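Local atomic coordinates of hypothetical protein AQ_1354 (Aquifex aeolicus, PDB entry 1OZ9), a protein that probably acts as a zinc-dependent, single-strand-specific endoribonuclease in maturation of the 3' end of 16S rRNA and in ribosome quality control. Residues 48-53 / 91-96. Numbering follows the deposited sequence.
Sequences TDDQEI and QDTAER
Asp50 reaches from the first turn of helix 50-61 to Arg96, Thr93 and Asp92 of helix 91-101. Asp50 CB lies 3.5 Å from Asp92 OD2, and its CG packs against Asp92 CB. Beyond CG the two oxygens part company. Asp50 OD1 accepts on its syn side from Thr93 OG1 (2.8 Å) and also bonds Ser90 OG, so short hydroxyl side chains suit both places. Asp50 OD2 accepts from both terminal nitrogens of Arg96, NH2 at 2.6 Å and NH1 at 2.9 Å, in an end-on salt bridge that suits a long, positively charged side chain; it lies in the guanidinium plane, although the flat groups are turned 47° apart. A leucine in place of Asp50 would probably leave the Arg96 charge without this mate and the Thr93 hydroxyl without its acceptor. In this YbeY-family protein, of matrix metalloproteinase type fold, strand 81-90 passes straight into helix 91-101, while its parallel neighbour 41-48 reaches helix 50-61 through Asp49; Gln91 N bonds Thr48 O (2.9 Å), joining helix start to strand end. With CG beside its own backbone N (chi1 -68°), Asp92 OD2 receives Asp50 N almost straight (170°), from above the carboxylate plane. Asp49, the N-cap, has a side chain short enough for Asp49 OD1 to accept from Glu52 N at 2.8 Å.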
loop_
_atom_site.group_PDB
_atom_site.type_symbol
_atom_site.label_atom_id
_atom_site.label_comp_id
_atom_site.label_asym_id
_atom_site.label_seq_id
_atom_site.Cartn_x
_atom_site.Cartn_y
_atom_site.Cartn_z
ATOM N N THR A 48 -8.270 -6.684 3.124
ATOM C CA THR A 48 -8.743 -7.960 3.624
ATOM C C THR A 48 -8.708 -8.009 5.144
ATOM O O THR A 48 -8.757 -6.951 5.790
ATOM C CB THR A 48 -7.955 -9.114 2.931
ATOM O OG1 THR A 48 -8.475 -10.380 3.323
ATOM C CG2 THR A 48 -6.470 -9.132 3.346
ATOM N N ASP A 49 -8.654 -9.210 5.710
ATOM C CA ASP A 49 -8.695 -9.381 7.171
ATOM C C ASP A 49 -7.410 -9.981 7.729
ATOM O O ASP A 49 -6.510 -10.342 6.980
ATOM C CB ASP A 49 -9.878 -10.255 7.596
ATOM C CG ASP A 49 -9.798 -11.683 7.046
ATOM O OD1 ASP A 49 -8.791 -12.072 6.419
ATOM O OD2 ASP A 49 -10.727 -12.502 7.197
ATOM N N ASP A 50 -7.339 -10.109 9.049
ATOM C CA ASP A 50 -6.135 -10.629 9.695
ATOM C C ASP A 50 -5.810 -12.066 9.310
ATOM O O ASP A 50 -4.629 -12.429 9.177
ATOM C CB ASP A 50 -6.236 -10.508 11.227
ATOM C CG ASP A 50 -5.655 -9.207 11.735
ATOM O OD1 ASP A 50 -5.209 -8.390 10.888
ATOM O OD2 ASP A 50 -5.593 -8.902 12.949
ATOM N N GLN A 51 -6.843 -12.888 9.132
ATOM C CA GLN A 51 -6.605 -14.278 8.782
ATOM C C GLN A 51 -5.952 -14.403 7.397
ATOM O O GLN A 51 -5.004 -15.162 7.208
ATOM C CB GLN A 51 -7.872 -15.139 8.950
ATOM C CG GLN A 51 -8.084 -15.535 10.424
ATOM C CD GLN A 51 -9.419 -16.234 10.747
ATOM O OE1 GLN A 51 -9.927 -17.049 9.961
ATOM N NE2 GLN A 51 -9.961 -15.937 11.925
ATOM N N GLU A 52 -6.431 -13.639 6.432
ATOM C CA GLU A 52 -5.845 -13.755 5.111
ATOM C C GLU A 52 -4.441 -13.175 5.066
ATOM O O GLU A 52 -3.532 -13.772 4.478
ATOM C CB GLU A 52 -6.718 -13.113 4.050
ATOM C CG GLU A 52 -6.036 -13.146 2.698
ATOM C CD GLU A 52 -7.004 -13.042 1.540
ATOM O OE1 GLU A 52 -8.115 -12.471 1.723
ATOM O OE2 GLU A 52 -6.634 -13.546 0.446
ATOM N N ILE A 53 -4.239 -12.029 5.701
ATOM C CA ILE A 53 -2.909 -11.447 5.654
ATOM C C ILE A 53 -1.911 -12.343 6.394
ATOM O O ILE A 53 -0.743 -12.436 6.028
ATOM C CB ILE A 53 -2.899 -9.980 6.129
ATOM C CG1 ILE A 53 -1.811 -9.203 5.363
ATOM C CG2 ILE A 53 -2.745 -9.882 7.657
ATOM C CD1 ILE A 53 -2.020 -7.726 5.338
ATOM N N GLN A 91 -7.733 -4.663 7.159
ATOM C CA GLN A 91 -8.585 -3.730 7.866
ATOM C C GLN A 91 -8.543 -3.957 9.372
ATOM O O GLN A 91 -8.602 -3.010 10.139
ATOM C CB GLN A 91 -10.040 -3.837 7.366
ATOM C CG GLN A 91 -10.954 -2.855 8.057
ATOM C CD GLN A 91 -12.397 -3.015 7.591
ATOM O OE1 GLN A 91 -13.239 -3.611 8.282
ATOM N NE2 GLN A 91 -12.673 -2.490 6.433
ATOM N N ASP A 92 -8.486 -5.219 9.795
ATOM C CA ASP A 92 -8.470 -5.552 11.215
ATOM C C ASP A 92 -7.293 -4.892 11.918
ATOM O O ASP A 92 -7.434 -4.308 12.997
ATOM C CB ASP A 92 -8.313 -7.049 11.423
ATOM C CG ASP A 92 -9.520 -7.845 10.984
ATOM O OD1 ASP A 92 -10.643 -7.270 10.857
ATOM O OD2 ASP A 92 -9.419 -9.069 10.753
ATOM N N THR A 93 -6.114 -5.033 11.331
ATOM C CA THR A 93 -4.934 -4.464 11.946
ATOM C C THR A 93 -4.945 -2.967 11.812
ATOM O O THR A 93 -4.590 -2.283 12.754
ATOM C CB THR A 93 -3.652 -5.076 11.348
ATOM O OG1 THR A 93 -3.537 -6.417 11.831
ATOM C CG2 THR A 93 -2.394 -4.375 11.912
ATOM N N ALA A 94 -5.368 -2.465 10.650
ATOM C CA ALA A 94 -5.463 -1.024 10.425
ATOM C C ALA A 94 -6.351 -0.368 11.500
ATOM O O ALA A 94 -6.030 0.710 12.016
ATOM C CB ALA A 94 -6.035 -0.749 9.009
ATOM N N GLU A 95 -7.463 -1.018 11.845
ATOM C CA GLU A 95 -8.361 -0.443 12.864
ATOM C C GLU A 95 -7.669 -0.316 14.219
ATOM O O GLU A 95 -7.823 0.697 14.902
ATOM C CB GLU A 95 -9.662 -1.243 13.012
ATOM C CG GLU A 95 -10.665 -1.053 11.876
ATOM C CD GLU A 95 -11.924 -1.883 12.108
ATOM O OE1 GLU A 95 -11.781 -3.123 12.253
ATOM O OE2 GLU A 95 -13.038 -1.297 12.180
ATOM N N ARG A 96 -6.906 -1.340 14.595
ATOM C CA ARG A 96 -6.217 -1.332 15.883
ATOM C C ARG A 96 -5.150 -0.268 15.920
ATOM O O ARG A 96 -4.959 0.388 16.945
ATOM C CB ARG A 96 -5.576 -2.687 16.214
ATOM C CG ARG A 96 -6.553 -3.792 16.582
ATOM C CD ARG A 96 -5.879 -5.122 16.944
ATOM N NE ARG A 96 -6.635 -6.239 16.381
ATOM C CZ ARG A 96 -6.210 -6.995 15.368
ATOM N NH1 ARG A 96 -5.017 -6.791 14.827
ATOM N NH2 ARG A 96 -6.976 -7.979 14.914
#